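Local coordinates for fatty acid synthase 1, isoform A (Drosophila melanogaster, PDB 6FN6), which probably makes long-chain saturated fatty acids from acetyl-CoA and malonyl-CoA as a multifunctional enzyme, of which this is the dehydratase, enoylreductase and ketoreductase region, at residues A[285-296]-A[551-559]; A[444-452]-A[533-541]. All blocks are in the same frame, centred on the assembly; numbering follows the deposited sequence.

Both contacts join the part around strand 438-445, probably the pseudo-methyltransferase fold as in animal fatty acid synthases, to the pseudo-KR part of the modifying region. In contact 1, helix 285-296 packs on strand 551-557; in contact 2, the chain leaving strand 438-445 lies along the end of helix 530-536. Their centres are about 21 Å apart, and contact 2 is nested inside the chain loop that contact 1 closes. They meet where Glu296 packs against Ile541, and Asn297, just past the helix, bonds the backbone N of Ile541. Both lie away from His24 and Asp175, the predicted dehydratase pair, so each is structural packing between domains.

Contact 1 (A[285-296]-A[551-559]); sequences HALDVAIQVIIE and GTFRHLKLE
Two donors of the strand grip Gln292 OE1: Arg554 NE at 2.8 Å, and the backbone N of His555 on a carbonyl lone pair at 3.2 Å from OE1. The other end of the amide is used as well, Gln292 NE2 giving one hydrogen to His555 O (2.8 Å) and one to Asp288 OD1 (2.8 Å) a helical turn earlier. Four bonds thus fix the amide's rotation and hold it flat over one face of the His555 imidazole, the planes 17° apart. Bent at chi2 and chi3, Arg554 carries its guanidinium to Glu296 and grips it end-on in a two-bond salt bridge, NH2 to OE1 at 3.0 Å and NH1 to OE2 at 2.8 Å; the carboxylate is turned 76° from the guanidinium, so both oxygens are met from above its plane. Val289 CG1 lies against Arg554 CD (3.8 Å), and Leu556 CG sits over the face of the His285 ring in a CH-pi contact. Helix 279-296 is thereby wedged between strand 549-557, which pairs on one side with strand 257-268, and helix 320-329 and strand 438-445, which pack against it.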
ATOM      1  N   HIS A 285      31.149  49.154  33.150  1.00 38.09           N
ATOM      2  CA  HIS A 285      31.886  48.454  34.199  1.00 43.70           C
ATOM      3  C   HIS A 285      32.104  49.350  35.420  1.00 38.89           C
ATOM      4  O   HIS A 285      31.971  48.907  36.561  1.00 34.55           O
ATOM      5  CB  HIS A 285      33.230  47.952  33.668  1.00 50.48           C
ATOM      6  CG  HIS A 285      33.129  46.719  32.830  1.00 53.56           C
ATOM      7  ND1 HIS A 285      32.043  45.864  32.887  1.00 53.17           N
ATOM      8  CD2 HIS A 285      33.967  46.189  31.911  1.00 55.55           C
ATOM      9  CE1 HIS A 285      32.224  44.868  32.045  1.00 53.39           C
ATOM     10  NE2 HIS A 285      33.388  45.040  31.435  1.00 54.80           N
ATOM     11  N   ALA A 286      32.444  50.610  35.175  1.00 41.06           N
ATOM     12  CA  ALA A 286      32.638  51.564  36.257  1.00 43.48           C
ATOM     13  C   ALA A 286      31.375  51.644  37.111  1.00 41.69           C
ATOM     14  O   ALA A 286      31.445  51.636  38.341  1.00 41.32           O
ATOM     15  CB  ALA A 286      33.003  52.936  35.703  1.00 44.36           C
ATOM     16  N   LEU A 287      30.222  51.716  36.454  1.00 42.99           N
ATOM     17  CA  LEU A 287      28.941  51.749  37.154  1.00 42.02           C
ATOM     18  C   LEU A 287      28.682  50.433  37.880  1.00 39.21           C
ATOM     19  O   LEU A 287      28.139  50.419  38.984  1.00 39.56           O
ATOM     20  CB  LEU A 287      27.795  52.039  36.181  1.00 42.65           C
ATOM     21  CG  LEU A 287      27.774  53.429  35.542  1.00 44.78           C
ATOM     22  CD1 LEU A 287      26.912  53.427  34.296  1.00 46.83           C
ATOM     23  CD2 LEU A 287      27.271  54.462  36.536  1.00 45.59           C
ATOM     24  N   ASP A 288      29.058  49.329  37.247  1.00 33.36           N
ATOM     25  CA  ASP A 288      28.885  48.011  37.842  1.00 34.88           C
ATOM     26  C   ASP A 288      29.709  47.884  39.120  1.00 32.22           C
ATOM     27  O   ASP A 288      29.241  47.341  40.120  1.00 31.95           O
ATOM     28  CB  ASP A 288      29.276  46.921  36.847  1.00 45.22           C
ATOM     29  CG  ASP A 288      28.677  45.574  37.196  1.00 51.24           C
ATOM     30  OD1 ASP A 288      28.478  45.297  38.397  1.00 52.04           O
ATOM     31  OD2 ASP A 288      28.394  44.795  36.263  1.00 54.50           O
ATOM     32  N   VAL A 289      30.937  48.385  39.081  1.00 32.68           N
ATOM     33  CA  VAL A 289      31.810  48.339  40.245  1.00 32.09           C
ATOM     34  C   VAL A 289      31.225  49.205  41.355  1.00 32.87           C
ATOM     35  O   VAL A 289      31.246  48.827  42.526  1.00 32.21           O
ATOM     36  CB  VAL A 289      33.240  48.792  39.893  1.00 32.32           C
ATOM     37  CG1 VAL A 289      34.078  48.953  41.155  1.00 32.30           C
ATOM     38  CG2 VAL A 289      33.895  47.807  38.945  1.00 32.15           C
ATOM     39  N   ALA A 290      30.701  50.366  40.980  1.00 47.85           N
ATOM     40  CA  ALA A 290      30.183  51.318  41.953  1.00 48.87           C
ATOM     41  C   ALA A 290      29.029  50.721  42.748  1.00 45.87           C
ATOM     42  O   ALA A 290      29.018  50.776  43.977  1.00 49.08           O
ATOM     43  CB  ALA A 290      29.739  52.591  41.257  1.00 49.21           C
ATOM     44  N   ILE A 291      28.057  50.155  42.043  1.00 35.89           N
ATOM     45  CA  ILE A 291      26.885  49.576  42.689  1.00 35.11           C
ATOM     46  C   ILE A 291      27.310  48.401  43.564  1.00 34.63           C
ATOM     47  O   ILE A 291      26.754  48.183  44.641  1.00 34.93           O
ATOM     48  CB  ILE A 291      25.833  49.151  41.647  1.00 33.59           C
ATOM     49  CG1 ILE A 291      25.270  50.378  40.922  1.00 34.45           C
ATOM     50  CG2 ILE A 291      24.707  48.347  42.299  1.00 33.69           C
ATOM     51  CD1 ILE A 291      24.484  51.334  41.801  1.00 35.28           C
ATOM     52  N   GLN A 292      28.296  47.645  43.098  1.00 41.03           N
ATOM     53  CA  GLN A 292      28.808  46.517  43.864  1.00 41.98           C
ATOM     54  C   GLN A 292      29.332  46.959  45.225  1.00 41.82           C
ATOM     55  O   GLN A 292      29.052  46.321  46.239  1.00 43.39           O
ATOM     56  CB  GLN A 292      29.912  45.798  43.090  1.00 39.37           C
ATOM     57  CG  GLN A 292      29.391  44.798  42.082  1.00 35.16           C
ATOM     58  CD  GLN A 292      30.502  44.093  41.339  1.00 38.37           C
ATOM     59  OE1 GLN A 292      31.479  43.650  41.940  1.00 40.80           O
ATOM     60  NE2 GLN A 292      30.364  43.993  40.021  1.00 40.94           N
ATOM     61  N   VAL A 293      30.098  48.046  45.240  1.00 40.15           N
ATOM     62  CA  VAL A 293      30.658  48.568  46.479  1.00 39.95           C
ATOM     63  C   VAL A 293      29.533  49.013  47.412  1.00 40.91           C
ATOM     64  O   VAL A 293      29.603  48.807  48.623  1.00 41.92           O
ATOM     65  CB  VAL A 293      31.639  49.723  46.199  1.00 42.16           C
ATOM     66  CG1 VAL A 293      32.107  50.373  47.505  1.00 42.96           C
ATOM     67  CG2 VAL A 293      32.829  49.219  45.395  1.00 40.10           C
ATOM     68  N   ILE A 294      28.499  49.626  46.841  1.00 35.85           N
ATOM     69  CA  ILE A 294      27.369  50.113  47.623  1.00 35.35           C
ATOM     70  C   ILE A 294      26.624  48.938  48.246  1.00 34.35           C
ATOM     71  O   ILE A 294      26.310  48.955  49.435  1.00 34.94           O
ATOM     72  CB  ILE A 294      26.425  50.970  46.758  1.00 34.84           C
ATOM     73  CG1 ILE A 294      27.158  52.206  46.243  1.00 35.09           C
ATOM     74  CG2 ILE A 294      25.192  51.388  47.550  1.00 35.80           C
ATOM     75  CD1 ILE A 294      26.431  52.935  45.136  1.00 38.10           C
ATOM     76  N   ILE A 295      26.335  47.922  47.441  1.00 33.80           N
ATOM     77  CA  ILE A 295      25.649  46.733  47.932  1.00 35.64           C
ATOM     78  C   ILE A 295      26.491  46.106  49.035  1.00 38.22           C
ATOM     79  O   ILE A 295      25.980  45.737  50.093  1.00 39.21           O
ATOM     80  CB  ILE A 295      25.370  45.725  46.784  1.00 36.58           C
ATOM     81  CG1 ILE A 295      24.350  46.311  45.806  1.00 35.68           C
ATOM     82  CG2 ILE A 295      24.865  44.391  47.335  1.00 33.12           C
ATOM     83  CD1 ILE A 295      24.197  45.526  44.518  1.00 33.08           C
ATOM     84  N   GLU A 296      27.788  45.994  48.774  1.00 37.08           N
ATOM     85  CA  GLU A 296      28.727  45.406  49.722  1.00 39.73           C
ATOM     86  C   GLU A 296      28.699  46.135  51.065  1.00 43.19           C
ATOM     87  O   GLU A 296      28.949  45.533  52.107  1.00 46.01           O
ATOM     88  CB  GLU A 296      30.140  45.424  49.131  1.00 40.66           C
ATOM     89  CG  GLU A 296      31.140  44.525  49.839  1.00 39.88           C
ATOM     90  CD  GLU A 296      32.424  44.346  49.045  1.00 38.65           C
ATOM     91  OE1 GLU A 296      32.804  43.185  48.772  1.00 36.53           O
ATOM     92  OE2 GLU A 296      33.066  45.366  48.708  1.00 39.28           O
ATOM     93  N   GLY A 551      42.056  48.493  47.661  1.00 46.49           N
ATOM     94  CA  GLY A 551      41.020  48.176  46.699  1.00 45.41           C
ATOM     95  C   GLY A 551      40.114  47.045  47.138  1.00 43.90           C
ATOM     96  O   GLY A 551      40.111  46.644  48.300  1.00 45.17           O
ATOM     97  N   THR A 552      39.343  46.531  46.190  1.00 37.18           N
ATOM     98  CA  THR A 552      38.418  45.438  46.448  1.00 37.32           C
ATOM     99  C   THR A 552      38.471  44.438  45.302  1.00 36.62           C
ATOM    100  O   THR A 552      39.041  44.723  44.246  1.00 36.16           O
ATOM    101  CB  THR A 552      36.973  45.942  46.598  1.00 38.54           C
ATOM    102  OG1 THR A 552      36.552  46.555  45.374  1.00 38.82           O
ATOM    103  CG2 THR A 552      36.873  46.955  47.722  1.00 39.45           C
ATOM    104  N   PHE A 553      37.891  43.262  45.520  1.00 37.86           N
ATOM    105  CA  PHE A 553      37.727  42.283  44.452  1.00 37.09           C
ATOM    106  C   PHE A 553      36.318  42.378  43.886  1.00 37.80           C
ATOM    107  O   PHE A 553      35.342  42.091  44.577  1.00 43.09           O
ATOM    108  CB  PHE A 553      38.010  40.871  44.955  1.00 37.31           C
ATOM    109  CG  PHE A 553      39.469  40.556  45.063  1.00 36.66           C
ATOM    110  CD1 PHE A 553      40.213  40.284  43.932  1.00 35.77           C
ATOM    111  CD2 PHE A 553      40.098  40.538  46.296  1.00 40.37           C
ATOM    112  CE1 PHE A 553      41.559  39.995  44.022  1.00 37.33           C
ATOM    113  CE2 PHE A 553      41.446  40.250  46.397  1.00 39.58           C
ATOM    114  CZ  PHE A 553      42.177  39.980  45.257  1.00 37.12           C
ATOM    115  N   ARG A 554      36.219  42.797  42.630  1.00 36.69           N
ATOM    116  CA  ARG A 554      34.926  42.981  41.982  1.00 37.52           C
ATOM    117  C   ARG A 554      34.763  42.013  40.809  1.00 36.96           C
ATOM    118  O   ARG A 554      35.741  41.624  40.170  1.00 35.97           O
ATOM    119  CB  ARG A 554      34.775  44.425  41.503  1.00 38.23           C
ATOM    120  CG  ARG A 554      34.936  45.470  42.603  1.00 38.92           C
ATOM    121  CD  ARG A 554      33.614  45.802  43.289  1.00 40.54           C
ATOM    122  NE  ARG A 554      33.018  44.662  43.985  1.00 40.72           N
ATOM    123  CZ  ARG A 554      33.186  44.387  45.278  1.00 40.91           C
ATOM    124  NH1 ARG A 554      33.947  45.159  46.048  1.00 40.74           N
ATOM    125  NH2 ARG A 554      32.589  43.328  45.808  1.00 41.45           N
ATOM    126  N   HIS A 555      33.523  41.619  40.540  1.00 37.76           N
ATOM    127  CA  HIS A 555      33.231  40.689  39.452  1.00 37.36           C
ATOM    128  C   HIS A 555      32.695  41.427  38.229  1.00 37.81           C
ATOM    129  O   HIS A 555      31.704  42.150  38.314  1.00 39.17           O
ATOM    130  CB  HIS A 555      32.233  39.620  39.906  1.00 39.66           C
ATOM    131  CG  HIS A 555      31.006  40.173  40.558  1.00 45.92           C
ATOM    132  ND1 HIS A 555      30.035  40.859  39.861  1.00 48.49           N
ATOM    133  CD2 HIS A 555      30.584  40.128  41.844  1.00 49.12           C
ATOM    134  CE1 HIS A 555      29.072  41.219  40.690  1.00 50.96           C
ATOM    135  NE2 HIS A 555      29.381  40.786  41.900  1.00 51.11           N
ATOM    136  N   LEU A 556      33.368  41.242  37.097  1.00 41.99           N
ATOM    137  CA  LEU A 556      33.016  41.933  35.860  1.00 48.42           C
ATOM    138  C   LEU A 556      32.344  40.998  34.853  1.00 53.21           C
ATOM    139  O   LEU A 556      32.759  39.850  34.677  1.00 44.09           O
ATOM    140  CB  LEU A 556      34.265  42.554  35.238  1.00 48.16           C
ATOM    141  CG  LEU A 556      34.658  43.952  35.729  1.00 50.79           C
ATOM    142  CD1 LEU A 556      34.718  44.018  37.247  1.00 53.28           C
ATOM    143  CD2 LEU A 556      35.996  44.356  35.133  1.00 49.48           C
ATOM    144  N   LYS A 557      31.308  41.507  34.191  1.00 63.87           N
ATOM    145  CA  LYS A 557      30.578  40.749  33.178  1.00 69.63           C
ATOM    146  C   LYS A 557      31.447  40.521  31.943  1.00 69.91           C
ATOM    147  O   LYS A 557      32.029  41.465  31.407  1.00 74.02           O
ATOM    148  CB  LYS A 557      29.292  41.478  32.772  1.00 74.35           C
ATOM    149  CG  LYS A 557      28.205  41.523  33.842  1.00 79.32           C
ATOM    150  CD  LYS A 557      27.148  42.572  33.499  1.00 84.76           C
ATOM    151  CE  LYS A 557      26.147  42.797  34.628  1.00 89.43           C
ATOM    152  NZ  LYS A 557      26.799  43.146  35.918  1.00 90.14           N
ATOM    153  N   LEU A 558      31.543  39.272  31.500  1.00 46.59           N
ATOM    154  CA  LEU A 558      32.355  38.938  30.330  1.00 49.80           C
ATOM    155  C   LEU A 558      31.587  39.219  29.033  1.00 61.97           C
ATOM    156  O   LEU A 558      30.376  39.007  28.954  1.00 62.10           O
ATOM    157  CB  LEU A 558      32.802  37.476  30.389  1.00 48.19           C
ATOM    158  CG  LEU A 558      33.778  37.145  31.528  1.00 48.94           C
ATOM    159  CD1 LEU A 558      33.949  35.644  31.685  1.00 50.97           C
ATOM    160  CD2 LEU A 558      35.131  37.813  31.310  1.00 50.87           C
ATOM    161  N   GLU A 559      32.311  39.687  28.019  1.00 96.67           N
ATOM    162  CA  GLU A 559      31.717  40.124  26.755  1.00106.62           C
ATOM    163  C   GLU A 559      31.385  38.998  25.776  1.00107.94           C
ATOM    164  O   GLU A 559      30.496  39.148  24.939  1.00105.97           O
ATOM    165  CB  GLU A 559      32.670  41.111  26.066  1.00109.69           C
ATOM    166  CG  GLU A 559      32.175  41.693  24.737  1.00112.41           C
ATOM    167  CD  GLU A 559      30.962  42.594  24.886  1.00113.39           C
ATOM    168  OE1 GLU A 559      30.413  42.687  26.004  1.00114.17           O
ATOM    169  OE2 GLU A 559      30.556  43.212  23.878  1.00114.15           O
TER

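Contact 2 (A[444-452]-A[533-541]); sequences RKAVDLKTR and RQQLEKDLI
Leu449 meets the last turn of helix 530-536 first at Arg533, its CD1 lying near the backbone O. One turn on, the same methyl lies 3.8 Å from Leu536 CB, the two leucine side chains crossing at about a right angle, while Leu449 CD2 covers Leu536 O. Glu537 O accepts the backbone N of Val447 in a nearly straight bond (3.0 Å, 165°), and Ala446 CA makes a CA-H...O contact with the same oxygen. The extended Glu537 side chain runs alongside Val447 O, with CG nearest, and its OE1 reaches the backbone N of Leu449 through a water; OE1 also pairs with Arg533 NH1 in a salt bridge of charges alone, lying well out of the guanidinium plane. The Lys538 amine bonds Val429 O and Gln535 OE1, while Lys538 O accepts from Arg444 NH1 at 2.9 Å. At Asp539, the last residue of the type I turn from Leu536, phi is positive; its carbonyl takes a second, weak bond from Arg444 NH1, and a water links Asp539 O with Arg444 NH2. Arg444 reaches this far because its chain is extended with CG anti to N (chi1 -166°). Asp539 OD1 takes a salt bridge from Arg452 NH2 (2.8 Å) at the guanidinium edge, and Val447 CG2 packs over one face of that group, offset toward its rim; Arg513 is a second partner of OD1. Leu540 CD2 finally rests obliquely against Arg444 NH1. A leucine in place of Arg444 would probably strip the carbonyls of Lys538 and Asp539 of their shared donor and leave the bridging water without one anchor. The carbonyls of Glu537, Lys538 and Asp539 are thus met by a backbone N-H and an arginine, and the Asp539 carboxylate, paired with Arg452 and Arg513, probably offsets part of the positive charge gathered here.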
ATOM      1  N   ARG A 444      31.352  59.460  49.933  1.00 43.56           N
ATOM      2  CA  ARG A 444      30.694  59.035  51.163  1.00 45.98           C
ATOM      3  C   ARG A 444      31.188  59.898  52.324  1.00 49.20           C
ATOM      4  O   ARG A 444      32.312  60.397  52.286  1.00 47.74           O
ATOM      5  CB  ARG A 444      30.991  57.558  51.438  1.00 42.28           C
ATOM      6  CG  ARG A 444      30.117  56.902  52.493  1.00 41.68           C
ATOM      7  CD  ARG A 444      30.702  55.554  52.905  1.00 41.12           C
ATOM      8  NE  ARG A 444      29.687  54.596  53.342  1.00 42.08           N
ATOM      9  CZ  ARG A 444      29.956  53.359  53.752  1.00 40.07           C
ATOM     10  NH1 ARG A 444      31.211  52.931  53.804  1.00 38.73           N
ATOM     11  NH2 ARG A 444      28.972  52.551  54.125  1.00 37.78           N
ATOM     12  N   LYS A 445      30.351  60.096  53.340  1.00 51.03           N
ATOM     13  CA  LYS A 445      30.798  60.781  54.551  1.00 53.65           C
ATOM     14  C   LYS A 445      31.781  59.879  55.292  1.00 48.13           C
ATOM     15  O   LYS A 445      31.548  58.680  55.433  1.00 48.07           O
ATOM     16  CB  LYS A 445      29.620  61.147  55.460  1.00 60.90           C
ATOM     17  CG  LYS A 445      28.823  62.365  55.007  1.00 68.83           C
ATOM     18  CD  LYS A 445      27.799  62.790  56.056  1.00 75.76           C
ATOM     19  CE  LYS A 445      28.305  63.945  56.912  1.00 79.21           C
ATOM     20  NZ  LYS A 445      28.390  65.223  56.144  1.00 80.45           N
ATOM     21  N   ALA A 446      32.884  60.454  55.755  1.00 51.39           N
ATOM     22  CA  ALA A 446      33.890  59.697  56.492  1.00 49.06           C
ATOM     23  C   ALA A 446      33.424  59.395  57.917  1.00 47.17           C
ATOM     24  O   ALA A 446      32.505  60.036  58.428  1.00 49.96           O
ATOM     25  CB  ALA A 446      35.203  60.453  56.514  1.00 49.47           C
ATOM     26  N   VAL A 447      34.050  58.401  58.542  1.00 41.98           N
ATOM     27  CA  VAL A 447      33.792  58.085  59.944  1.00 43.03           C
ATOM     28  C   VAL A 447      35.055  58.346  60.752  1.00 43.66           C
ATOM     29  O   VAL A 447      36.165  58.263  60.228  1.00 43.10           O
ATOM     30  CB  VAL A 447      33.321  56.627  60.138  1.00 42.72           C
ATOM     31  CG1 VAL A 447      32.060  56.359  59.338  1.00 42.19           C
ATOM     32  CG2 VAL A 447      34.433  55.640  59.773  1.00 41.92           C
ATOM     33  N   ASP A 448      34.872  58.663  62.030  1.00 49.10           N
ATOM     34  CA  ASP A 448      35.983  58.968  62.918  1.00 51.95           C
ATOM     35  C   ASP A 448      36.418  57.724  63.687  1.00 49.52           C
ATOM     36  O   ASP A 448      35.670  57.204  64.513  1.00 52.17           O
ATOM     37  CB  ASP A 448      35.586  60.084  63.887  1.00 56.94           C
ATOM     38  CG  ASP A 448      36.749  60.586  64.718  1.00 57.65           C
ATOM     39  OD1 ASP A 448      37.911  60.260  64.403  1.00 57.07           O
ATOM     40  OD2 ASP A 448      36.496  61.327  65.685  1.00 58.15           O
ATOM     41  N   LEU A 449      37.622  57.243  63.394  1.00 45.73           N
ATOM     42  CA  LEU A 449      38.138  56.022  64.006  1.00 46.07           C
ATOM     43  C   LEU A 449      38.393  56.218  65.502  1.00 47.79           C
ATOM     44  O   LEU A 449      38.328  55.272  66.290  1.00 48.50           O
ATOM     45  CB  LEU A 449      39.426  55.585  63.309  1.00 45.40           C
ATOM     46  CG  LEU A 449      39.313  55.241  61.820  1.00 44.22           C
ATOM     47  CD1 LEU A 449      40.651  54.748  61.289  1.00 43.84           C
ATOM     48  CD2 LEU A 449      38.219  54.206  61.559  1.00 43.19           C
ATOM     49  N   LYS A 450      38.689  57.459  65.871  1.00 48.54           N
ATOM     50  CA  LYS A 450      39.011  57.828  67.244  1.00 54.51           C
ATOM     51  C   LYS A 450      37.834  57.735  68.215  1.00 53.12           C
ATOM     52  O   LYS A 450      37.972  57.202  69.314  1.00 53.02           O
ATOM     53  CB  LYS A 450      39.554  59.259  67.237  1.00 60.38           C
ATOM     54  CG  LYS A 450      40.948  59.400  66.635  1.00 64.99           C
ATOM     55  CD  LYS A 450      41.232  60.833  66.199  1.00 69.55           C
ATOM     56  CE  LYS A 450      41.196  61.837  67.336  1.00 74.03           C
ATOM     57  NZ  LYS A 450      40.446  63.060  66.913  1.00 74.58           N
ATOM     58  N   THR A 451      36.684  58.264  67.811  1.00 59.13           N
ATOM     59  CA  THR A 451      35.528  58.356  68.702  1.00 62.28           C
ATOM     60  C   THR A 451      34.723  57.064  68.896  1.00 58.36           C
ATOM     61  O   THR A 451      33.959  56.959  69.851  1.00 59.38           O
ATOM     62  CB  THR A 451      34.565  59.454  68.215  1.00 67.38           C
ATOM     63  OG1 THR A 451      34.168  59.191  66.863  1.00 67.74           O
ATOM     64  CG2 THR A 451      35.226  60.825  68.316  1.00 66.80           C
ATOM     65  N   ARG A 452      34.858  56.095  67.996  1.00 58.39           N
ATOM     66  CA  ARG A 452      34.097  54.852  68.134  1.00 56.49           C
ATOM     67  C   ARG A 452      34.950  53.701  68.668  1.00 59.29           C
ATOM     68  O   ARG A 452      36.107  53.534  68.284  1.00 55.45           O
ATOM     69  CB  ARG A 452      33.451  54.466  66.806  1.00 54.72           C
ATOM     70  CG  ARG A 452      34.405  54.041  65.715  1.00 53.33           C
ATOM     71  CD  ARG A 452      33.636  53.845  64.420  1.00 49.80           C
ATOM     72  NE  ARG A 452      34.367  53.044  63.449  1.00 46.33           N
ATOM     73  CZ  ARG A 452      33.846  52.611  62.307  1.00 47.71           C
ATOM     74  NH1 ARG A 452      32.589  52.903  61.996  1.00 49.19           N
ATOM     75  NH2 ARG A 452      34.579  51.883  61.477  1.00 48.74           N
ATOM     76  N   ARG A 533      44.807  54.884  58.075  1.00 52.35           N
ATOM     77  CA  ARG A 533      43.827  55.828  58.621  1.00 54.44           C
ATOM     78  C   ARG A 533      42.874  56.377  57.559  1.00 48.69           C
ATOM     79  O   ARG A 533      41.660  56.256  57.697  1.00 47.60           O
ATOM     80  CB  ARG A 533      44.546  56.988  59.330  1.00 64.11           C
ATOM     81  CG  ARG A 533      43.645  57.812  60.256  1.00 68.59           C
ATOM     82  CD  ARG A 533      44.378  59.006  60.866  1.00 72.17           C
ATOM     83  NE  ARG A 533      44.621  60.093  59.918  1.00 75.80           N
ATOM     84  CZ  ARG A 533      43.859  61.182  59.816  1.00 81.03           C
ATOM     85  NH1 ARG A 533      42.808  61.356  60.615  1.00 82.55           N
ATOM     86  NH2 ARG A 533      44.159  62.119  58.926  1.00 82.97           N
ATOM     87  N   GLN A 534      43.413  56.969  56.498  1.00 45.83           N
ATOM     88  CA  GLN A 534      42.565  57.555  55.464  1.00 49.53           C
ATOM     89  C   GLN A 534      41.668  56.496  54.831  1.00 41.38           C
ATOM     90  O   GLN A 534      40.522  56.771  54.470  1.00 41.55           O
ATOM     91  CB  GLN A 534      43.404  58.231  54.376  1.00 60.03           C
ATOM     92  CG  GLN A 534      42.578  59.098  53.428  1.00 71.20           C
ATOM     93  CD  GLN A 534      43.148  59.161  52.022  1.00 79.10           C
ATOM     94  OE1 GLN A 534      44.348  59.365  51.832  1.00 81.21           O
ATOM     95  NE2 GLN A 534      42.286  58.981  51.028  1.00 82.56           N
ATOM     96  N   GLN A 535      42.191  55.281  54.705  1.00 47.79           N
ATOM     97  CA  GLN A 535      41.441  54.194  54.090  1.00 44.67           C
ATOM     98  C   GLN A 535      40.306  53.725  54.986  1.00 44.07           C
ATOM     99  O   GLN A 535      39.166  53.596  54.539  1.00 43.64           O
ATOM    100  CB  GLN A 535      42.361  53.018  53.768  1.00 43.62           C
ATOM    101  CG  GLN A 535      41.653  51.882  53.056  1.00 40.94           C
ATOM    102  CD  GLN A 535      41.116  52.298  51.704  1.00 38.20           C
ATOM    103  OE1 GLN A 535      41.514  53.324  51.153  1.00 39.00           O
ATOM    104  NE2 GLN A 535      40.198  51.508  51.168  1.00 37.34           N
ATOM    105  N   LEU A 536      40.624  53.459  56.247  1.00 44.00           N
ATOM    106  CA  LEU A 536      39.644  52.901  57.162  1.00 41.25           C
ATOM    107  C   LEU A 536      38.622  53.959  57.561  1.00 41.63           C
ATOM    108  O   LEU A 536      37.578  53.640  58.127  1.00 40.02           O
ATOM    109  CB  LEU A 536      40.335  52.329  58.397  1.00 40.71           C
ATOM    110  CG  LEU A 536      41.353  51.217  58.124  1.00 41.18           C
ATOM    111  CD1 LEU A 536      42.003  50.756  59.415  1.00 41.89           C
ATOM    112  CD2 LEU A 536      40.716  50.041  57.397  1.00 41.05           C
ATOM    113  N   GLU A 537      38.917  55.216  57.242  1.00 52.00           N
ATOM    114  CA  GLU A 537      37.977  56.307  57.477  1.00 54.23           C
ATOM    115  C   GLU A 537      36.824  56.268  56.478  1.00 49.30           C
ATOM    116  O   GLU A 537      35.861  57.025  56.601  1.00 52.78           O
ATOM    117  CB  GLU A 537      38.692  57.656  57.397  1.00 58.57           C
ATOM    118  CG  GLU A 537      39.386  58.065  58.684  1.00 60.84           C
ATOM    119  CD  GLU A 537      40.161  59.359  58.536  1.00 60.91           C
ATOM    120  OE1 GLU A 537      40.933  59.701  59.457  1.00 61.63           O
ATOM    121  OE2 GLU A 537      40.003  60.032  57.493  1.00 60.42           O
ATOM    122  N   LYS A 538      36.927  55.384  55.491  1.00 39.19           N
ATOM    123  CA  LYS A 538      35.862  55.187  54.513  1.00 37.95           C
ATOM    124  C   LYS A 538      34.803  54.230  55.047  1.00 37.93           C
ATOM    125  O   LYS A 538      33.650  54.258  54.617  1.00 37.75           O
ATOM    126  CB  LYS A 538      36.439  54.643  53.208  1.00 37.08           C
ATOM    127  CG  LYS A 538      37.557  55.484  52.639  1.00 37.21           C
ATOM    128  CD  LYS A 538      37.948  55.010  51.260  1.00 36.52           C
ATOM    129  CE  LYS A 538      39.081  55.835  50.680  1.00 37.81           C
ATOM    130  NZ  LYS A 538      39.650  55.183  49.467  1.00 39.15           N
ATOM    131  N   ASP A 539      35.208  53.394  55.998  1.00 40.61           N
ATOM    132  CA  ASP A 539      34.303  52.464  56.659  1.00 41.75           C
ATOM    133  C   ASP A 539      33.759  51.428  55.671  1.00 39.21           C
ATOM    134  O   ASP A 539      32.586  51.046  55.731  1.00 37.55           O
ATOM    135  CB  ASP A 539      33.154  53.222  57.328  1.00 43.70           C
ATOM    136  CG  ASP A 539      32.482  52.415  58.422  1.00 45.72           C
ATOM    137  OD1 ASP A 539      33.176  51.613  59.082  1.00 46.41           O
ATOM    138  OD2 ASP A 539      31.261  52.585  58.622  1.00 45.24           O
ATOM    139  N   LEU A 540      34.623  50.980  54.764  1.00 39.64           N
ATOM    140  CA  LEU A 540      34.290  49.896  53.844  1.00 36.23           C
ATOM    141  C   LEU A 540      34.499  48.560  54.545  1.00 38.79           C
ATOM    142  O   LEU A 540      35.457  48.397  55.298  1.00 38.05           O
ATOM    143  CB  LEU A 540      35.152  49.970  52.583  1.00 36.06           C
ATOM    144  CG  LEU A 540      35.137  51.291  51.808  1.00 35.96           C
ATOM    145  CD1 LEU A 540      36.074  51.206  50.616  1.00 35.92           C
ATOM    146  CD2 LEU A 540      33.726  51.658  51.359  1.00 35.14           C
ATOM    147  N   ILE A 541      33.611  47.599  54.303  1.00 42.85           N
ATOM    148  CA  ILE A 541      33.718  46.311  54.978  1.00 43.21           C
ATOM    149  C   ILE A 541      34.851  45.494  54.367  1.00 44.20           C
ATOM    150  O   ILE A 541      35.431  44.636  55.033  1.00 47.72           O
ATOM    151  CB  ILE A 541      32.387  45.531  54.940  1.00 41.71           C
ATOM    152  CG1 ILE A 541      31.989  45.157  53.511  1.00 39.69           C
ATOM    153  CG2 ILE A 541      31.277  46.349  55.583  1.00 45.64           C
ATOM    154  CD1 ILE A 541      30.946  44.058  53.459  1.00 39.40           C
TER
HETATM  155  O   HOH W   1      29.873  50.203  55.634  1.00 34.08           O
HETATM  156  O   HOH W   2      39.750  58.702  62.148  1.00 53.66           O